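Local coordinates for protein xylulose kinase (Bifidobacterium adolescentis ATCC 15703, PDB 3I8B) that probably phosphorylates the sugar D-xylulose at the expense of ATP, giving D-xylulose 5-phosphate, as a member of the FGGY carbohydrate kinase family, at residues I161-L166 against A187-L192; I365-Y370 against R401-G406; L407-R412 against P445-M450. All blocks are in the same frame, centred on the assembly; numbering follows the deposited sequence.

Contact 1 of 3, residues I161-L166 against A187-L192; sequences IAAICL and AHLEAL. With MG (magnesium ion), chain B.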
loop_
_atom_site.group_PDB
_atom_site.type_symbol
_atom_site.label_atom_id
_atom_site.label_comp_id
_atom_site.label_asym_id
_atom_site.label_seq_id
_atom_site.Cartn_x
_atom_site.Cartn_y
_atom_site.Cartn_z
ATOM N N ILE A 161 -12.965 12.382 19.391
ATOM C CA ILE A 161 -11.687 11.762 19.064
ATOM C C ILE A 161 -10.654 12.041 20.155
ATOM O O ILE A 161 -10.362 13.200 20.441
ATOM C CB ILE A 161 -11.156 12.264 17.711
ATOM C CG1 ILE A 161 -12.139 11.906 16.597
ATOM C CG2 ILE A 161 -9.788 11.640 17.401
ATOM C CD1 ILE A 161 -11.600 12.103 15.201
ATOM N N ALA A 162 -10.136 10.985 20.783
ATOM C CA ALA A 162 -8.986 11.099 21.679
ATOM C C ALA A 162 -7.715 10.516 21.044
ATOM O O ALA A 162 -6.596 10.856 21.434
ATOM C CB ALA A 162 -9.279 10.443 23.018
ATOM N N ALA A 163 -7.889 9.625 20.071
ATOM C CA ALA A 163 -6.755 9.036 19.363
ATOM C C ALA A 163 -7.149 8.634 17.942
ATOM O O ALA A 163 -8.281 8.241 17.688
ATOM C CB ALA A 163 -6.180 7.811 20.142
ATOM N N ILE A 164 -6.209 8.743 17.013
ATOM C CA ILE A 164 -6.427 8.238 15.670
ATOM C C ILE A 164 -5.327 7.234 15.384
ATOM O O ILE A 164 -4.169 7.524 15.641
ATOM C CB ILE A 164 -6.327 9.356 14.613
ATOM C CG1 ILE A 164 -7.153 10.587 15.025
ATOM C CG2 ILE A 164 -6.789 8.830 13.258
ATOM C CD1 ILE A 164 -6.919 11.782 14.121
ATOM N N CYS A 165 -5.681 6.064 14.839
ATOM C CA CYS A 165 -4.672 5.075 14.471
ATOM C C CYS A 165 -5.099 4.227 13.278
ATOM O O CYS A 165 -6.241 4.296 12.819
ATOM C CB CYS A 165 -4.299 4.183 15.674
ATOM S SG CYS A 165 -5.658 3.095 16.195
ATOM N N LEU A 166 -4.158 3.463 12.745
ATOM C CA LEU A 166 -4.421 2.649 11.563
ATOM C C LEU A 166 -4.725 1.202 11.980
ATOM O O LEU A 166 -4.524 0.838 13.135
ATOM C CB LEU A 166 -3.245 2.744 10.596
ATOM C CG LEU A 166 -3.383 3.866 9.547
ATOM C CD1 LEU A 166 -3.717 5.247 10.156
ATOM C CD2 LEU A 166 -2.124 3.941 8.704
ATOM N N ALA A 187 -7.175 4.516 29.821
ATOM C CA ALA A 187 -7.273 3.775 28.561
ATOM C C ALA A 187 -5.894 3.394 27.976
ATOM O O ALA A 187 -5.804 2.558 27.078
ATOM C CB ALA A 187 -8.083 4.576 27.526
ATOM N N HIS A 188 -4.831 4.012 28.478
ATOM C CA HIS A 188 -3.493 3.795 27.919
ATOM C C HIS A 188 -3.436 4.010 26.401
ATOM O O HIS A 188 -2.812 3.222 25.687
ATOM C CB HIS A 188 -2.987 2.389 28.251
ATOM C CG HIS A 188 -2.707 2.184 29.705
ATOM N ND1 HIS A 188 -3.572 1.517 30.545
ATOM C CD2 HIS A 188 -1.670 2.591 30.480
ATOM C CE1 HIS A 188 -3.073 1.502 31.769
ATOM N NE2 HIS A 188 -1.918 2.146 31.755
ATOM N N LEU A 189 -4.087 5.060 25.904
ATOM C CA LEU A 189 -4.014 5.369 24.476
ATOM C C LEU A 189 -2.567 5.635 24.046
ATOM O O LEU A 189 -2.182 5.341 22.910
ATOM C CB LEU A 189 -4.913 6.557 24.113
ATOM C CG LEU A 189 -6.416 6.305 24.254
ATOM C CD1 LEU A 189 -7.215 7.600 24.082
ATOM C CD2 LEU A 189 -6.885 5.215 23.265
ATOM N N GLU A 190 -1.762 6.166 24.964
ATOM C CA GLU A 190 -0.352 6.419 24.664
ATOM C C GLU A 190 0.456 5.162 24.430
ATOM O O GLU A 190 1.585 5.257 24.000
ATOM C CB GLU A 190 0.325 7.265 25.744
ATOM C CG GLU A 190 -0.136 8.717 25.754
ATOM C CD GLU A 190 0.512 9.580 24.661
ATOM O OE1 GLU A 190 1.266 9.031 23.809
ATOM O OE2 GLU A 190 0.260 10.815 24.668
ATOM N N ALA A 191 -0.090 3.985 24.732
ATOM C CA ALA A 191 0.621 2.751 24.408
ATOM C C ALA A 191 0.596 2.477 22.901
ATOM O O ALA A 191 1.313 1.600 22.421
ATOM C CB ALA A 191 0.032 1.553 25.177
ATOM N N LEU A 192 -0.238 3.210 22.156
ATOM C CA LEU A 192 -0.293 3.042 20.704
ATOM C C LEU A 192 1.064 3.281 20.022
ATOM O O LEU A 192 1.762 4.236 20.321
ATOM C CB LEU A 192 -1.351 3.972 20.090
ATOM C CG LEU A 192 -2.819 3.572 20.242
ATOM C CD1 LEU A 192 -3.776 4.752 20.016
ATOM C CD2 LEU A 192 -3.146 2.431 19.282
HETATM MG MG MG B . 2.722 5.790 22.106
HETATM O O HOH W 1 1.114 7.231 21.268
#
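The backbones of A163 and L189 come within 6.9 Å at their CA atoms, and those of C165 and L192 stay slightly farther apart, so the short strand 163-165 and the 3-10 turn 189-191 meet through side chains alone, with no hydrogen bond between them. A162 and A163 both face L80 in a classic beta bulge, and their methyl groups both turn to the 187-192 side. L189 lies against this pair: its CD1 reaches A162 CB at 3.7 Å and also touches A163 CB. L192 divides its two methyls between neighbours, CD1 resting 3.9 Å from A163 CB and CD2 4.0 Å from C165 SG. The C165 sulfur reaches that methyl because chi1, 68°, sets it between the backbone N and the carbonyl carbon.

The 187-192 segment also binds a magnesium ion through backbone carbonyls, E190 O at 2.3 Å and L192 O at 2.5 Å, while T241 OG1 and a water also bind. The E190 chain, bent at chi2 (-79°), presents OE1 to this water, which donates to it over 3.1 Å. L192 therefore serves both sides, its carbonyl on the metal and its branched tip in the apolar layer.

Within the N-terminal FGGY domain, strand 163-165 pairs antiparallel with strand 78-80, whose L80 also touches L189; W173 of helix 167-175 packs on L189 and L192, W170 of that helix meets C165, and I164 turns the other way to V147 of helix 143-153.

Contact 2 of 3, residues I365-Y370 against R401-G406; sequences ITLVPY and RAFVEG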
loop_
_atom_site.group_PDB
_atom_site.type_symbol
_atom_site.label_atom_id
_atom_site.label_comp_id
_atom_site.label_asym_id
_atom_site.label_seq_id
_atom_site.Cartn_x
_atom_site.Cartn_y
_atom_site.Cartn_z
ATOM N N ILE A 365 -0.049 0.038 -34.354
ATOM C CA ILE A 365 -1.164 0.365 -33.478
ATOM C C ILE A 365 -0.722 0.468 -32.021
ATOM O O ILE A 365 -0.067 -0.427 -31.486
ATOM C CB ILE A 365 -2.279 -0.674 -33.577
ATOM C CG1 ILE A 365 -2.861 -0.696 -34.998
ATOM C CG2 ILE A 365 -3.358 -0.401 -32.529
ATOM C CD1 ILE A 365 -3.882 -1.804 -35.205
ATOM N N THR A 366 -1.096 1.569 -31.386
ATOM C CA THR A 366 -0.786 1.786 -29.983
ATOM C C THR A 366 -2.068 1.991 -29.187
ATOM O O THR A 366 -2.961 2.745 -29.599
ATOM C CB THR A 366 0.094 3.022 -29.806
ATOM O OG1 THR A 366 1.348 2.812 -30.464
ATOM C CG2 THR A 366 0.333 3.303 -28.331
ATOM N N LEU A 367 -2.159 1.303 -28.056
ATOM C CA LEU A 367 -3.237 1.514 -27.103
ATOM C C LEU A 367 -2.706 2.273 -25.900
ATOM O O LEU A 367 -1.706 1.854 -25.308
ATOM C CB LEU A 367 -3.797 0.169 -26.627
ATOM C CG LEU A 367 -4.780 0.260 -25.453
ATOM C CD1 LEU A 367 -5.986 1.152 -25.822
ATOM C CD2 LEU A 367 -5.239 -1.126 -24.988
ATOM N N VAL A 368 -3.343 3.395 -25.564
ATOM C CA VAL A 368 -3.142 4.039 -24.270
ATOM C C VAL A 368 -4.356 3.677 -23.432
ATOM O O VAL A 368 -5.435 4.244 -23.607
ATOM C CB VAL A 368 -3.000 5.571 -24.374
ATOM C CG1 VAL A 368 -2.870 6.204 -22.974
ATOM C CG2 VAL A 368 -1.806 5.936 -25.236
ATOM N N PRO A 369 -4.188 2.718 -22.514
ATOM C CA PRO A 369 -5.325 2.008 -21.930
ATOM C C PRO A 369 -5.947 2.697 -20.728
ATOM O O PRO A 369 -6.167 2.022 -19.723
ATOM C CB PRO A 369 -4.697 0.692 -21.448
ATOM C CG PRO A 369 -3.192 0.876 -21.551
ATOM C CD PRO A 369 -2.921 2.300 -21.890
ATOM N N TYR A 370 -6.232 3.991 -20.813
ATOM C CA TYR A 370 -6.810 4.695 -19.671
ATOM C C TYR A 370 -8.325 4.486 -19.586
ATOM O O TYR A 370 -9.094 5.438 -19.446
ATOM C CB TYR A 370 -6.466 6.189 -19.703
ATOM C CG TYR A 370 -4.981 6.496 -19.710
ATOM C CD1 TYR A 370 -4.038 5.525 -19.372
ATOM C CD2 TYR A 370 -4.521 7.768 -20.027
ATOM C CE1 TYR A 370 -2.676 5.810 -19.375
ATOM C CE2 TYR A 370 -3.177 8.058 -20.029
ATOM C CZ TYR A 370 -2.261 7.082 -19.705
ATOM O OH TYR A 370 -0.929 7.395 -19.714
ATOM N N ARG A 401 -2.458 -7.632 -30.036
ATOM C CA ARG A 401 -1.102 -7.318 -29.617
ATOM C C ARG A 401 -1.020 -5.925 -28.973
ATOM O O ARG A 401 -0.248 -5.715 -28.037
ATOM C CB ARG A 401 -0.148 -7.432 -30.812
ATOM C CG ARG A 401 1.310 -7.132 -30.508
ATOM C CD ARG A 401 1.903 -8.159 -29.544
ATOM N NE ARG A 401 3.356 -8.045 -29.457
ATOM C CZ ARG A 401 4.214 -8.950 -29.922
ATOM N NH1 ARG A 401 3.771 -10.050 -30.515
ATOM N NH2 ARG A 401 5.517 -8.753 -29.796
ATOM N N ALA A 402 -1.823 -4.985 -29.473
ATOM C CA ALA A 402 -1.865 -3.629 -28.918
ATOM C C ALA A 402 -2.472 -3.592 -27.511
ATOM O O ALA A 402 -2.065 -2.784 -26.679
ATOM C CB ALA A 402 -2.623 -2.669 -29.865
ATOM N N PHE A 403 -3.446 -4.462 -27.254
ATOM C CA PHE A 403 -4.017 -4.595 -25.919
ATOM C C PHE A 403 -2.945 -5.068 -24.924
ATOM O O PHE A 403 -2.793 -4.509 -23.833
ATOM C CB PHE A 403 -5.172 -5.593 -25.924
ATOM C CG PHE A 403 -6.511 -4.997 -26.271
ATOM C CD1 PHE A 403 -7.198 -4.214 -25.355
ATOM C CD2 PHE A 403 -7.103 -5.260 -27.496
ATOM C CE1 PHE A 403 -8.432 -3.681 -25.670
ATOM C CE2 PHE A 403 -8.340 -4.732 -27.814
ATOM C CZ PHE A 403 -9.006 -3.945 -26.898
ATOM N N VAL A 404 -2.205 -6.107 -25.302
ATOM C CA VAL A 404 -1.141 -6.630 -24.433
ATOM C C VAL A 404 0.018 -5.639 -24.271
ATOM O O VAL A 404 0.515 -5.407 -23.159
ATOM C CB VAL A 404 -0.593 -7.968 -24.958
ATOM C CG1 VAL A 404 0.529 -8.470 -24.060
ATOM C CG2 VAL A 404 -1.703 -9.005 -25.043
ATOM N N GLU A 405 0.454 -5.057 -25.382
ATOM C CA GLU A 405 1.563 -4.121 -25.348
ATOM C C GLU A 405 1.177 -2.873 -24.564
ATOM O O GLU A 405 2.026 -2.223 -23.956
ATOM C CB GLU A 405 2.026 -3.768 -26.770
ATOM C CG GLU A 405 2.691 -4.933 -27.516
ATOM C CD GLU A 405 3.392 -4.500 -28.801
ATOM O OE1 GLU A 405 3.052 -3.414 -29.333
ATOM O OE2 GLU A 405 4.275 -5.252 -29.286
ATOM N N GLY A 406 -0.112 -2.545 -24.566
ATOM C CA GLY A 406 -0.586 -1.374 -23.852
ATOM C C GLY A 406 -0.519 -1.597 -22.356
ATOM O O GLY A 406 -0.055 -0.747 -21.623
HETATM O O HOH W 2 1.479 -1.395 -29.436
HETATM O O HOH W 3 -0.369 -0.857 -27.363
#
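I365 opens the contact by setting its CG2 methyl 3.6 Å from A402 CB, one small apolar group against another. Its carbonyl O takes a 2.7 Å hydrogen bond from a water that also donates to E405 OE1, which lies 2.6 Å from the same water. The other oxygen of this carboxylate, OE2, is met by R401 NE from above the carboxylate plane in a salt bridge within the helix, between residues four apart, and by the backbone N of G361; with both oxygens engaged, the group is held against rotation. T366 turns away from the helix and its backbone pairs with S387. This places the segment in the small antiparallel ribbon of strands 366-368 and 385-387, in the C-terminal FGGY domain, a member of the actin-like ATPase clan. Strand 366-368 crosses the helical segment 401-406, part of helix 396-420, at 48°.

L367 makes the broadest contact. Its CB sits 3.4 Å from A402 O, and CG, anti to the backbone N (chi1 171°), carries L367 CD2 obliquely to the F403 ring, 3.7 Å from F403 CD1. A second water spans the backbones, accepting from L367 N and donating to A402 O. L367 O is buried with no hydrogen-bonding partner in the model; G406 CA lies 3.7 Å from it, a close approach made by the bare backbone of the glycine. V368 points away from the helix. At the centre of an inverse gamma turn, P369 brings its ring to the helix, with CG 3.5 Å from G406 O.

Contact 3 of 3, residues L407-R412 against P445-M450; sequences LLCSQR and PSILGM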
loop_
_atom_site.group_PDB
_atom_site.type_symbol
_atom_site.label_atom_id
_atom_site.label_comp_id
_atom_site.label_asym_id
_atom_site.label_seq_id
_atom_site.Cartn_x
_atom_site.Cartn_y
_atom_site.Cartn_z
ATOM N N LEU A 407 -0.998 -2.752 -21.914
ATOM C CA LEU A 407 -0.939 -3.126 -20.509
ATOM C C LEU A 407 0.499 -3.012 -19.998
ATOM O O LEU A 407 0.755 -2.351 -18.999
ATOM C CB LEU A 407 -1.469 -4.554 -20.331
ATOM C CG LEU A 407 -1.564 -5.152 -18.922
ATOM C CD1 LEU A 407 -2.472 -6.357 -18.934
ATOM C CD2 LEU A 407 -0.192 -5.527 -18.380
ATOM N N LEU A 408 1.431 -3.650 -20.701
ATOM C CA LEU A 408 2.838 -3.666 -20.295
ATOM C C LEU A 408 3.510 -2.307 -20.367
ATOM O O LEU A 408 4.320 -1.977 -19.509
ATOM C CB LEU A 408 3.635 -4.668 -21.130
ATOM C CG LEU A 408 3.513 -6.128 -20.689
ATOM C CD1 LEU A 408 4.056 -6.310 -19.281
ATOM C CD2 LEU A 408 2.070 -6.568 -20.752
ATOM N N CYS A 409 3.174 -1.528 -21.400
ATOM C CA CYS A 409 3.735 -0.192 -21.587
ATOM C C CYS A 409 3.372 0.777 -20.465
ATOM O O CYS A 409 4.183 1.621 -20.091
ATOM C CB CYS A 409 3.305 0.393 -22.940
ATOM S SG CYS A 409 4.296 -0.222 -24.332
ATOM N N SER A 410 2.144 0.674 -19.961
ATOM C CA SER A 410 1.709 1.485 -18.836
ATOM C C SER A 410 2.577 1.181 -17.615
ATOM O O SER A 410 3.034 2.092 -16.932
ATOM C CB SER A 410 0.241 1.201 -18.505
ATOM O OG SER A 410 -0.127 1.818 -17.281
ATOM N N GLN A 411 2.803 -0.101 -17.345
ATOM C CA GLN A 411 3.646 -0.490 -16.218
ATOM C C GLN A 411 5.080 0.023 -16.419
ATOM O O GLN A 411 5.722 0.475 -15.470
ATOM C CB GLN A 411 3.624 -2.008 -16.010
ATOM C CG GLN A 411 2.272 -2.567 -15.563
ATOM C CD GLN A 411 1.665 -1.792 -14.392
ATOM O OE1 GLN A 411 2.375 -1.332 -13.503
ATOM N NE2 GLN A 411 0.349 -1.653 -14.394
ATOM N N ARG A 412 5.576 -0.021 -17.652
ATOM C CA ARG A 412 6.879 0.570 -17.934
ATOM C C ARG A 412 6.853 2.060 -17.657
ATOM O O ARG A 412 7.775 2.596 -17.051
ATOM C CB ARG A 412 7.306 0.352 -19.379
ATOM C CG ARG A 412 8.390 1.327 -19.809
ATOM C CD ARG A 412 9.750 0.964 -19.229
ATOM N NE ARG A 412 10.455 0.151 -20.202
ATOM C CZ ARG A 412 11.493 0.565 -20.916
ATOM N NH1 ARG A 412 11.991 1.776 -20.729
ATOM N NH2 ARG A 412 12.045 -0.248 -21.803
ATOM N N PRO A 445 9.683 -8.964 -20.387
ATOM C CA PRO A 445 11.098 -8.560 -20.423
ATOM C C PRO A 445 11.382 -7.620 -21.575
ATOM O O PRO A 445 12.080 -6.617 -21.408
ATOM C CB PRO A 445 11.843 -9.884 -20.638
ATOM C CG PRO A 445 10.894 -10.941 -20.158
ATOM C CD PRO A 445 9.519 -10.422 -20.508
ATOM N N SER A 446 10.843 -7.971 -22.740
ATOM C CA SER A 446 10.963 -7.183 -23.963
ATOM C C SER A 446 10.569 -5.717 -23.761
ATOM O O SER A 446 11.342 -4.801 -24.065
ATOM C CB SER A 446 10.086 -7.811 -25.062
ATOM O OG SER A 446 9.828 -6.914 -26.121
ATOM N N ILE A 447 9.360 -5.492 -23.259
ATOM C CA ILE A 447 8.872 -4.126 -23.195
ATOM C C ILE A 447 9.241 -3.412 -21.874
ATOM O O ILE A 447 9.479 -2.206 -21.868
ATOM C CB ILE A 447 7.365 -3.994 -23.651
ATOM C CG1 ILE A 447 6.444 -3.568 -22.519
ATOM C CG2 ILE A 447 6.869 -5.238 -24.422
ATOM C CD1 ILE A 447 6.331 -2.084 -22.452
ATOM N N LEU A 448 9.339 -4.149 -20.770
ATOM C CA LEU A 448 9.791 -3.535 -19.513
ATOM C C LEU A 448 11.272 -3.169 -19.595
ATOM O O LEU A 448 11.734 -2.233 -18.942
ATOM C CB LEU A 448 9.525 -4.435 -18.309
ATOM C CG LEU A 448 8.055 -4.715 -18.009
ATOM C CD1 LEU A 448 7.929 -5.525 -16.737
ATOM C CD2 LEU A 448 7.285 -3.410 -17.894
ATOM N N GLY A 449 12.008 -3.911 -20.410
ATOM C CA GLY A 449 13.386 -3.569 -20.720
ATOM C C GLY A 449 14.433 -4.259 -19.867
ATOM O O GLY A 449 15.582 -3.830 -19.857
HETATM N N MSE A 450 14.032 -5.319 -19.166
HETATM C CA MSE A 450 14.909 -6.077 -18.263
HETATM C C MSE A 450 14.363 -7.474 -18.042
HETATM O O MSE A 450 13.231 -7.770 -18.396
HETATM C CB MSE A 450 14.954 -5.442 -16.873
HETATM C CG MSE A 450 15.703 -4.167 -16.746
HETATM SE SE MSE A 450 15.721 -3.621 -14.854
HETATM C CE MSE A 450 17.040 -2.195 -15.055
#
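R412 starts with CG anti to its own N (chi1 161°), then folds at chi2, 75°, and chi3, 94°, which swings the guanidinium back to the end of helix 438-448. There NE and NH2 meet one atom side-on, I447 O: NE at 3.0 Å in the carbonyl plane, NH2 at 3.2 Å from above it. Neither bond is straight. G449, with positive phi just past the helix, puts CA 3.7 Å from NH2.

Away from the guanidinium, helix 396-420 packs closely on the end of helix 438-448 within the C-terminal FGGY domain. The I447 side chain lies against L408 and C409, though its exact placement is doubtful. L448 sends CD2 to L408 O, 3.7 Å away, and to the CB of R412.

NH1 of R412 forms a salt bridge to E416, and NH2, besides its bond to I447 O, one to E496. With a leucine here the I447 carbonyl would probably lose both donors, and E416 and E496 this positive partner. The positive group thus stands at the carboxyl end of a helix, where it probably offsets the negative pole and the two acids together.

In the fold
Contact 1 comes first along the chain, in the N-terminal FGGY domain; contacts 2 and 3 follow in series, both in the C-terminal one. The centres of contacts 1 and 2 are about 48 Å apart and those of contacts 1 and 3 about 44 Å, on opposite sides of the chain's centre, without touching. Contacts 2 and 3 lie only about 12 Å apart between centres, because helix 396-420 supplies consecutive segments to both: 401-406 meets strand 366-368, while the next segment, 407-412, meets helix 438-448. P369 packs near L407 where they join. That helix thus ties the small ribbon to its helical neighbour, while contact 1 belongs to the magnesium-binding region of the other half.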